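Local atomic coordinates of ADP-dependent (S)-NAD(P)H-hydrate dehydratase (Enterococcus faecalis, PDB entry 2R3B), a protein that probably catalyses the ADP-dependent dehydration of the S-form of NAD(P)HX, repairing the hydrated, damaged form of NADH and NADPH. Residues Val31-Pro36 with Ala246-Thr251; Val47-Gly52 with Gly73-Ile78; Ser63-Ile68 with His88-Glu93. All blocks are in the same frame, centred on the assembly; numbering follows the deposited sequence.

Contact 1. Residues Val31-Pro36 with Ala246-Thr251; sequences VITQRP and AQFKPT. With EDO (1,2-ethanediol), chain P.
The flat ring of Phe248 lies beneath the chain leaving helix 25-31, and most of the contact is read from what Val31 and Ile32 lay on it. Over one face stands the carbonyl oxygen of Val31, offset toward the rim, with Val31 O 3.3 Å from Phe248 CD1. Beside it comes the alpha carbon of Ile32 in a CH-pi contact, Ile32 CA 4.2 Å from the ring centroid and 26° off the normal. The opposite face rests on Gln247 CB, the neighbour's own methylene. At the flank, Val31 crosses the phenylalanine side chain at about a right angle. Its CG1, set anti to the backbone N (chi1 171°), comes down to 3.7 Å from Phe248 CD2. Phenylalanine suits the place because its flat apolar ring lets the backbone lie close, with the CA-H of Ile32 as the favourable contact and Val31 CG1 and Ile32 CG2 packing at the rim. Val31 O takes its hydrogen bond from a water that also accepts from Lys249 N.

The polar half lies at the other end. Arg35, extended from CG to NE, brings its guanidinium edge to the amide of Gln247, and Arg35 NH2 meets Gln247 OE1 at 3.0 Å in a nearly straight bond (165°). The two planes stand almost perpendicular, and the donor approaches from above the carbonyl plane. A water bridges the same oxygen to Arg35 NE, so OE1 is gripped twice. Gln247 NE2 is held by Ser70 O and Gly243 O, which fixes the amide flip; Arg35 NH1 reaches Pro226 O of the second subunit, where Tyr274 also packs on this region.

Away from the annotated sites, this is one aromatic ring, just after helix 233-247, against the chain where helix 25-31 ends, beside a subunit interface of the ribokinase-like fold.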
loop_
_atom_site.group_PDB
_atom_site.type_symbol
_atom_site.label_atom_id
_atom_site.label_comp_id
_atom_site.label_asym_id
_atom_site.label_seq_id
_atom_site.Cartn_x
_atom_site.Cartn_y
_atom_site.Cartn_z
ATOM N N VAL B 31 -20.923 -24.694 -8.720
ATOM C CA VAL B 31 -19.728 -24.805 -7.852
ATOM C C VAL B 31 -19.805 -23.929 -6.596
ATOM O O VAL B 31 -19.461 -24.383 -5.494
ATOM C CB VAL B 31 -18.451 -24.447 -8.683
ATOM C CG1 VAL B 31 -17.205 -24.332 -7.777
ATOM C CG2 VAL B 31 -18.228 -25.495 -9.767
ATOM N N ILE B 32 -20.231 -22.673 -6.748
ATOM C CA ILE B 32 -20.172 -21.721 -5.649
ATOM C C ILE B 32 -21.414 -21.908 -4.814
ATOM O O ILE B 32 -22.489 -21.528 -5.225
ATOM C CB ILE B 32 -20.077 -20.273 -6.116
ATOM C CG1 ILE B 32 -18.830 -20.094 -7.019
ATOM C CG2 ILE B 32 -20.080 -19.299 -4.899
ATOM C CD1 ILE B 32 -18.753 -18.730 -7.690
ATOM N N THR B 33 -21.240 -22.520 -3.652
ATOM C CA THR B 33 -22.339 -22.847 -2.770
ATOM C C THR B 33 -22.478 -21.803 -1.662
ATOM O O THR B 33 -21.522 -21.113 -1.295
ATOM C CB THR B 33 -22.157 -24.272 -2.203
ATOM O OG1 THR B 33 -20.856 -24.421 -1.662
ATOM C CG2 THR B 33 -22.349 -25.340 -3.330
ATOM N N GLN B 34 -23.691 -21.665 -1.141
ATOM C CA GLN B 34 -23.907 -20.866 0.059
ATOM C C GLN B 34 -23.227 -21.529 1.233
ATOM O O GLN B 34 -23.376 -22.710 1.433
ATOM C CB GLN B 34 -25.395 -20.746 0.370
ATOM C CG GLN B 34 -26.086 -19.641 -0.360
ATOM C CD GLN B 34 -27.519 -19.419 0.165
ATOM O OE1 GLN B 34 -28.192 -18.472 -0.241
ATOM N NE2 GLN B 34 -27.984 -20.302 1.067
ATOM N N ARG B 35 -22.477 -20.770 2.026
ATOM C CA ARG B 35 -21.810 -21.337 3.179
ATOM C C ARG B 35 -22.810 -21.691 4.280
ATOM O O ARG B 35 -23.675 -20.868 4.616
ATOM C CB ARG B 35 -20.816 -20.329 3.745
ATOM C CG ARG B 35 -19.673 -20.019 2.804
ATOM C CD ARG B 35 -18.617 -19.115 3.431
ATOM N NE ARG B 35 -17.383 -19.204 2.653
ATOM C CZ ARG B 35 -16.229 -18.630 2.973
ATOM N NH1 ARG B 35 -16.106 -17.919 4.078
ATOM N NH2 ARG B 35 -15.173 -18.816 2.191
ATOM N N PRO B 36 -22.653 -22.873 4.892
ATOM C CA PRO B 36 -23.501 -23.239 6.024
ATOM C C PRO B 36 -23.310 -22.310 7.215
ATOM O O PRO B 36 -22.194 -21.906 7.519
ATOM C CB PRO B 36 -23.014 -24.639 6.390
ATOM C CG PRO B 36 -22.362 -25.150 5.173
ATOM C CD PRO B 36 -21.703 -23.953 4.572
ATOM N N ALA B 246 -9.954 -25.363 -2.179
ATOM C CA ALA B 246 -9.934 -25.307 -0.725
ATOM C C ALA B 246 -11.329 -25.364 -0.116
ATOM O O ALA B 246 -11.488 -25.911 0.969
ATOM C CB ALA B 246 -9.206 -24.057 -0.237
ATOM N N GLN B 247 -12.326 -24.863 -0.853
ATOM C CA GLN B 247 -13.653 -24.598 -0.317
ATOM C C GLN B 247 -14.760 -25.478 -0.874
ATOM O O GLN B 247 -15.763 -25.691 -0.197
ATOM C CB GLN B 247 -14.077 -23.195 -0.734
ATOM C CG GLN B 247 -13.384 -22.110 -0.135
ATOM C CD GLN B 247 -13.866 -20.851 -0.772
ATOM O OE1 GLN B 247 -14.937 -20.354 -0.421
ATOM N NE2 GLN B 247 -13.088 -20.326 -1.717
ATOM N N PHE B 248 -14.626 -25.911 -2.126
ATOM C CA PHE B 248 -15.761 -26.467 -2.859
ATOM C C PHE B 248 -15.569 -27.957 -3.096
ATOM O O PHE B 248 -14.593 -28.537 -2.635
ATOM C CB PHE B 248 -15.965 -25.669 -4.147
ATOM C CG PHE B 248 -16.279 -24.212 -3.921
ATOM C CD1 PHE B 248 -17.281 -23.836 -3.055
ATOM C CD2 PHE B 248 -15.564 -23.207 -4.599
ATOM C CE1 PHE B 248 -17.570 -22.509 -2.837
ATOM C CE2 PHE B 248 -15.840 -21.866 -4.382
ATOM C CZ PHE B 248 -16.824 -21.504 -3.529
ATOM N N LYS B 249 -16.500 -28.589 -3.791
ATOM C CA LYS B 249 -16.468 -30.030 -3.932
ATOM C C LYS B 249 -15.220 -30.476 -4.672
ATOM O O LYS B 249 -14.737 -29.798 -5.570
ATOM C CB LYS B 249 -17.730 -30.536 -4.646
ATOM C CG LYS B 249 -18.976 -30.318 -3.775
ATOM C CD LYS B 249 -20.224 -31.128 -4.230
ATOM N N PRO B 250 -14.644 -31.594 -4.247
ATOM C CA PRO B 250 -13.400 -32.086 -4.848
ATOM C C PRO B 250 -13.582 -32.750 -6.215
ATOM O O PRO B 250 -13.173 -33.879 -6.403
ATOM C CB PRO B 250 -12.892 -33.077 -3.801
ATOM C CG PRO B 250 -14.138 -33.577 -3.137
ATOM C CD PRO B 250 -15.087 -32.425 -3.108
ATOM N N THR B 251 -14.181 -32.041 -7.166
ATOM C CA THR B 251 -14.374 -32.540 -8.513
ATOM C C THR B 251 -13.802 -31.542 -9.514
ATOM O O THR B 251 -13.574 -30.382 -9.176
ATOM C CB THR B 251 -15.851 -32.787 -8.815
ATOM O OG1 THR B 251 -16.547 -31.552 -8.858
ATOM C CG2 THR B 251 -16.476 -33.657 -7.752
HETATM C C1 EDO P . -9.499 -36.414 -7.930
HETATM O O1 EDO P . -10.257 -36.720 -6.749
HETATM C C2 EDO P . -10.398 -36.312 -9.156
HETATM O O2 EDO P . -11.586 -35.550 -8.883
HETATM O O HOH W 1 -19.070 -27.024 -4.766
HETATM O O HOH W 2 -17.221 -21.286 0.560
#

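Contact 2. Residues Val47-Gly52 with Gly73-Ile78; sequences VVLIGG and GLTTVI
Val48, Ile50 and Ile78 mesh on one face of two parallel strands. Ile78 CD1 caps the groove formed by Val48 CG1 (3.7 Å) and Ile50 CG1 (3.9 Å) of the neighbouring strand. Ile50 and Ile78 run alongside each other in the same direction, while Val48 meets the isoleucine tip at a slant. Beta-branched residues suit an extended strand and offer methyls to helix 102-111, whose Val109 packs on both isoleucines.

On the other face, Leu49 in one of its two modelled positions leans back along the strands to bring CD1 near Thr75 CG2. That methyl is anti to the backbone N, with OG1 at chi1 -63°. Val77 CG1 lies 3.6 Å from Leu49 O, and Thr64 of helix 57-70 presses on both Leu49 and Val77.

Backbone bonds alternate between the strands, from Val47 N to Leu74 O (2.8 Å) through to Gly51 N on Ile78 O (3.1 Å). A water joins Val47 O to Thr76 OG1, giving that threonine hydroxyl a partner. Gly51 lies near, without touching, Ala59 and Gly122, predicted to bind the substrate. Strands 46-50 and 74-78, joined through helix 57-70, form a classic parallel beta-alpha-beta crossover of the ribokinase-like fold.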
loop_
_atom_site.group_PDB
_atom_site.type_symbol
_atom_site.label_atom_id
_atom_site.label_comp_id
_atom_site.label_asym_id
_atom_site.label_seq_id
_atom_site.Cartn_x
_atom_site.Cartn_y
_atom_site.Cartn_z
ATOM N N VAL B 47 -4.631 -23.418 2.646
ATOM C CA VAL B 47 -3.920 -23.416 1.368
ATOM C C VAL B 47 -2.493 -23.020 1.611
ATOM O O VAL B 47 -2.204 -22.135 2.422
ATOM C CB VAL B 47 -4.553 -22.442 0.333
ATOM C CG1 VAL B 47 -3.761 -22.439 -0.948
ATOM C CG2 VAL B 47 -6.010 -22.812 0.095
ATOM N N VAL B 48 -1.572 -23.683 0.920
ATOM C CA VAL B 48 -0.204 -23.259 0.945
ATOM C C VAL B 48 0.231 -22.903 -0.484
ATOM O O VAL B 48 0.081 -23.721 -1.394
ATOM C CB VAL B 48 0.732 -24.356 1.541
ATOM C CG1 VAL B 48 2.210 -23.885 1.453
ATOM C CG2 VAL B 48 0.379 -24.648 2.998
ATOM N N LEU B 49 0.725 -21.679 -0.663
ATOM C CA LEU B 49 1.174 -21.176 -1.964
ATOM C C LEU B 49 2.689 -21.105 -1.936
ATOM O O LEU B 49 3.271 -20.504 -1.017
ATOM C CB LEU B 49 0.584 -19.788 -2.201
ATOM C CG LEU B 49 -0.930 -19.598 -2.029
ATOM C CD1 LEU B 49 -1.295 -18.123 -2.299
ATOM C CD2 LEU B 49 -1.700 -20.548 -2.943
ATOM N N ILE B 50 3.352 -21.683 -2.921
ATOM C CA ILE B 50 4.803 -21.776 -2.923
ATOM C C ILE B 50 5.398 -21.195 -4.194
ATOM O O ILE B 50 5.063 -21.633 -5.283
ATOM C CB ILE B 50 5.235 -23.263 -2.807
ATOM C CG1 ILE B 50 4.497 -23.924 -1.641
ATOM C CG2 ILE B 50 6.775 -23.354 -2.699
ATOM C CD1 ILE B 50 4.787 -25.425 -1.453
ATOM N N GLY B 51 6.236 -20.156 -4.058
ATOM C CA GLY B 51 6.853 -19.519 -5.225
ATOM C C GLY B 51 7.456 -18.200 -4.840
ATOM O O GLY B 51 7.635 -17.911 -3.658
ATOM N N GLY B 52 7.756 -17.396 -5.851
ATOM C CA GLY B 52 8.329 -16.091 -5.650
ATOM C C GLY B 52 9.755 -16.149 -5.167
ATOM O O GLY B 52 10.044 -16.039 -3.931
ATOM N N GLY B 73 -9.930 -20.366 3.559
ATOM C CA GLY B 73 -10.060 -20.151 5.003
ATOM C C GLY B 73 -8.789 -19.602 5.607
ATOM O O GLY B 73 -8.807 -18.628 6.366
ATOM N N LEU B 74 -7.672 -20.249 5.246
ATOM C CA LEU B 74 -6.359 -19.886 5.752
ATOM C C LEU B 74 -5.347 -20.010 4.639
ATOM O O LEU B 74 -5.393 -20.981 3.902
ATOM C CB LEU B 74 -5.961 -20.796 6.907
ATOM C CG LEU B 74 -6.638 -20.523 8.256
ATOM C CD1 LEU B 74 -6.183 -21.581 9.257
ATOM C CD2 LEU B 74 -6.339 -19.110 8.795
ATOM N N THR B 75 -4.470 -19.023 4.498
ATOM C CA THR B 75 -3.496 -19.008 3.402
ATOM C C THR B 75 -2.113 -18.801 4.006
ATOM O O THR B 75 -1.892 -17.833 4.744
ATOM C CB THR B 75 -3.796 -17.892 2.352
ATOM O OG1 THR B 75 -5.067 -18.150 1.730
ATOM C CG2 THR B 75 -2.744 -17.825 1.236
ATOM N N THR B 76 -1.198 -19.712 3.663
ATOM C CA THR B 76 0.220 -19.584 4.033
ATOM C C THR B 76 1.048 -19.521 2.773
ATOM O O THR B 76 0.778 -20.281 1.817
ATOM C CB THR B 76 0.687 -20.766 4.900
ATOM O OG1 THR B 76 -0.202 -20.904 5.998
ATOM C CG2 THR B 76 2.105 -20.538 5.445
ATOM N N VAL B 77 2.061 -18.656 2.770
ATOM C CA VAL B 77 2.912 -18.491 1.610
ATOM C C VAL B 77 4.334 -18.882 1.972
ATOM O O VAL B 77 4.924 -18.307 2.888
ATOM C CB VAL B 77 2.860 -17.062 1.045
ATOM C CG1 VAL B 77 3.602 -16.961 -0.315
ATOM C CG2 VAL B 77 1.376 -16.599 0.854
ATOM N N ILE B 78 4.881 -19.845 1.232
ATOM C CA ILE B 78 6.318 -20.168 1.292
ATOM C C ILE B 78 6.997 -19.464 0.122
ATOM O O ILE B 78 6.733 -19.773 -1.037
ATOM C CB ILE B 78 6.586 -21.688 1.190
ATOM C CG1 ILE B 78 5.881 -22.463 2.306
ATOM C CG2 ILE B 78 8.122 -21.987 1.142
ATOM C CD1 ILE B 78 5.852 -23.990 2.025
HETATM O O HOH W 3 -1.968 -22.860 5.238
#

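Contact 3. Residues Ser63-Ile68 with His88-Glu93; sequences STEACI and HARCPE
Glu65 and Arg90 form the salt bridge that heads this contact. Arg90 NH2 donates to Glu65 OE1 at 3.0 Å along an almost straight line (170°), using the syn lone pair of the oxygen. The acceptor lies practically in the guanidinium plane, at its edge, yet carboxylate and guanidinium are turned 64° apart, so a single oxygen does the work instead of a flat two-pronged pairing. The arginine bends at chi3 (62°) to reach it, while the glutamate comes out extended, its CG anti to the backbone N.

Water strengthens the pair. One molecule sits 2.6 Å from Glu65 OE1 and accepts from Arg90 NE; another gives its protons to Glu65 OE2 and to Arg90 O, tying the second carboxylate oxygen to the end of helix 84-90. OE2 also takes a bond from Gln283 of helix 278-292. Arg90 NH1, for its part, is held by Ala89 O of the third subunit.

Below the charges the surface turns apolar. Cys91, where the chain leaves helix 84-90, lays its sulfur against the helix, SG 3.7 Å from Glu65 CA, and its CB against Ile68 CD1 at 3.8 Å. A small thiol suits a spot this close to the backbone. Farther along, Ile68 crosses Glu93 at about a right angle: its CD1 is 3.8 Å from Glu93 CB, and its CG2 lies against CB and CG of a bent Glu93. Thr64 adds its CG2 methyl beside Cys91.

The carboxylate is buried but receives the arginine, two waters and a glutamine, which would probably favour its ionised form. Arg90 thus joins a salt bridge within the chain to a bond with the third subunit, consistent with a role in the tetramer interface.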
loop_
_atom_site.group_PDB
_atom_site.type_symbol
_atom_site.label_atom_id
_atom_site.label_comp_id
_atom_site.label_asym_id
_atom_site.label_seq_id
_atom_site.Cartn_x
_atom_site.Cartn_y
_atom_site.Cartn_z
ATOM N N SER B 63 -0.847 -14.295 -6.679
ATOM C CA SER B 63 -1.565 -15.499 -6.328
ATOM C C SER B 63 -2.180 -15.451 -4.948
ATOM O O SER B 63 -3.287 -15.962 -4.736
ATOM C CB SER B 63 -0.637 -16.707 -6.373
ATOM O OG SER B 63 -0.112 -16.890 -7.655
ATOM N N THR B 64 -1.436 -14.890 -3.994
ATOM C CA THR B 64 -1.924 -14.767 -2.609
ATOM C C THR B 64 -3.166 -13.908 -2.542
ATOM O O THR B 64 -4.140 -14.293 -1.909
ATOM C CB THR B 64 -0.802 -14.213 -1.720
ATOM O OG1 THR B 64 0.322 -15.109 -1.821
ATOM C CG2 THR B 64 -1.271 -14.060 -0.251
ATOM N N GLU B 65 -3.163 -12.759 -3.198
ATOM C CA GLU B 65 -4.327 -11.872 -3.171
ATOM C C GLU B 65 -5.566 -12.596 -3.761
ATOM O O GLU B 65 -6.684 -12.465 -3.258
ATOM C CB GLU B 65 -4.018 -10.570 -3.935
ATOM C CG GLU B 65 -5.140 -9.531 -3.822
ATOM C CD GLU B 65 -4.704 -8.091 -4.077
ATOM O OE1 GLU B 65 -3.674 -7.906 -4.778
ATOM O OE2 GLU B 65 -5.415 -7.161 -3.569
ATOM N N ALA B 66 -5.353 -13.344 -4.842
ATOM C CA ALA B 66 -6.427 -14.112 -5.503
ATOM C C ALA B 66 -6.981 -15.163 -4.540
ATOM O O ALA B 66 -8.200 -15.328 -4.390
ATOM C CB ALA B 66 -5.868 -14.804 -6.790
ATOM N N CYS B 67 -6.089 -15.874 -3.875
ATOM C CA CYS B 67 -6.508 -16.948 -2.958
ATOM C C CYS B 67 -7.336 -16.440 -1.769
ATOM O O CYS B 67 -8.430 -16.952 -1.486
ATOM C CB CYS B 67 -5.269 -17.716 -2.489
ATOM S SG CYS B 67 -5.605 -19.202 -1.536
ATOM N N ILE B 68 -6.843 -15.393 -1.113
ATOM C CA ILE B 68 -7.553 -14.773 0.003
ATOM C C ILE B 68 -8.898 -14.266 -0.448
ATOM O O ILE B 68 -9.927 -14.588 0.152
ATOM C CB ILE B 68 -6.747 -13.609 0.574
ATOM C CG1 ILE B 68 -5.460 -14.162 1.207
ATOM C CG2 ILE B 68 -7.574 -12.813 1.603
ATOM C CD1 ILE B 68 -4.472 -13.086 1.467
ATOM N N HIS B 88 2.842 -8.723 2.959
ATOM C CA HIS B 88 2.007 -8.282 4.059
ATOM C C HIS B 88 1.469 -6.877 3.912
ATOM O O HIS B 88 0.409 -6.569 4.468
ATOM C CB HIS B 88 2.737 -8.406 5.398
ATOM C CG HIS B 88 2.685 -9.783 5.995
ATOM N ND1 HIS B 88 3.627 -10.229 6.902
ATOM C CD2 HIS B 88 1.786 -10.787 5.852
ATOM C CE1 HIS B 88 3.316 -11.466 7.268
ATOM N NE2 HIS B 88 2.201 -11.826 6.646
ATOM N N ALA B 89 2.184 -6.003 3.221
ATOM C CA ALA B 89 1.628 -4.653 2.938
ATOM C C ALA B 89 0.330 -4.790 2.120
ATOM O O ALA B 89 -0.568 -3.975 2.260
ATOM C CB ALA B 89 2.639 -3.799 2.156
ATOM N N ARG B 90 0.268 -5.765 1.226
ATOM C CA ARG B 90 -0.905 -5.951 0.365
ATOM C C ARG B 90 -1.940 -6.942 0.914
ATOM O O ARG B 90 -3.153 -6.817 0.664
ATOM C CB ARG B 90 -0.444 -6.410 -1.027
ATOM C CG ARG B 90 0.430 -5.406 -1.784
ATOM C CD ARG B 90 0.776 -5.883 -3.177
ATOM N NE ARG B 90 -0.470 -6.022 -3.928
ATOM C CZ ARG B 90 -1.126 -5.037 -4.528
ATOM N NH1 ARG B 90 -0.623 -3.826 -4.583
ATOM N NH2 ARG B 90 -2.293 -5.275 -5.099
ATOM N N CYS B 91 -1.460 -7.952 1.619
ATOM C CA CYS B 91 -2.257 -9.104 2.043
ATOM C C CYS B 91 -1.874 -9.493 3.448
ATOM O O CYS B 91 -1.195 -10.511 3.639
ATOM C CB CYS B 91 -1.944 -10.315 1.151
ATOM S SG CYS B 91 -2.309 -10.069 -0.634
ATOM N N PRO B 92 -2.307 -8.717 4.450
ATOM C CA PRO B 92 -1.974 -9.120 5.814
ATOM C C PRO B 92 -2.661 -10.392 6.319
ATOM O O PRO B 92 -2.248 -10.927 7.342
ATOM C CB PRO B 92 -2.362 -7.897 6.634
ATOM C CG PRO B 92 -3.484 -7.341 5.894
ATOM C CD PRO B 92 -3.104 -7.482 4.452
ATOM N N GLU B 93 -3.655 -10.912 5.585
ATOM C CA GLU B 93 -4.325 -12.131 5.940
ATOM C C GLU B 93 -3.397 -13.367 5.825
ATOM O O GLU B 93 -3.634 -14.370 6.462
ATOM C CB GLU B 93 -5.521 -12.348 5.030
ATOM C CG GLU B 93 -6.589 -11.283 5.174
ATOM C CD GLU B 93 -6.388 -10.071 4.330
ATOM O OE1 GLU B 93 -5.375 -9.982 3.572
ATOM O OE2 GLU B 93 -7.266 -9.171 4.472
HETATM O O HOH W 4 -1.251 -8.811 -4.907
HETATM O O HOH W 5 -3.924 -5.283 -1.693
#

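Contacts 2 and 3 are buried, contact 1 only partly so. Contact 3 lies directly against contact 2: helix 57-70 carries 63-68 and packs Thr64 and Cys67 on strands 46-50 and 74-78, the centres being 9 Å apart. Contact 1 stands farther off, about 19 Å from contact 2 between centres, but touches it where Ala246 meets Val47. The chemistry follows these places. Regular backbone bonds and aliphatic branches hold the two strands, whereas the other two contacts combine an arginine bond with packing, an aromatic plate in contact 1 and a thiol with isoleucine in contact 3. In both of these the arginine also binds a backbone oxygen of another subunit.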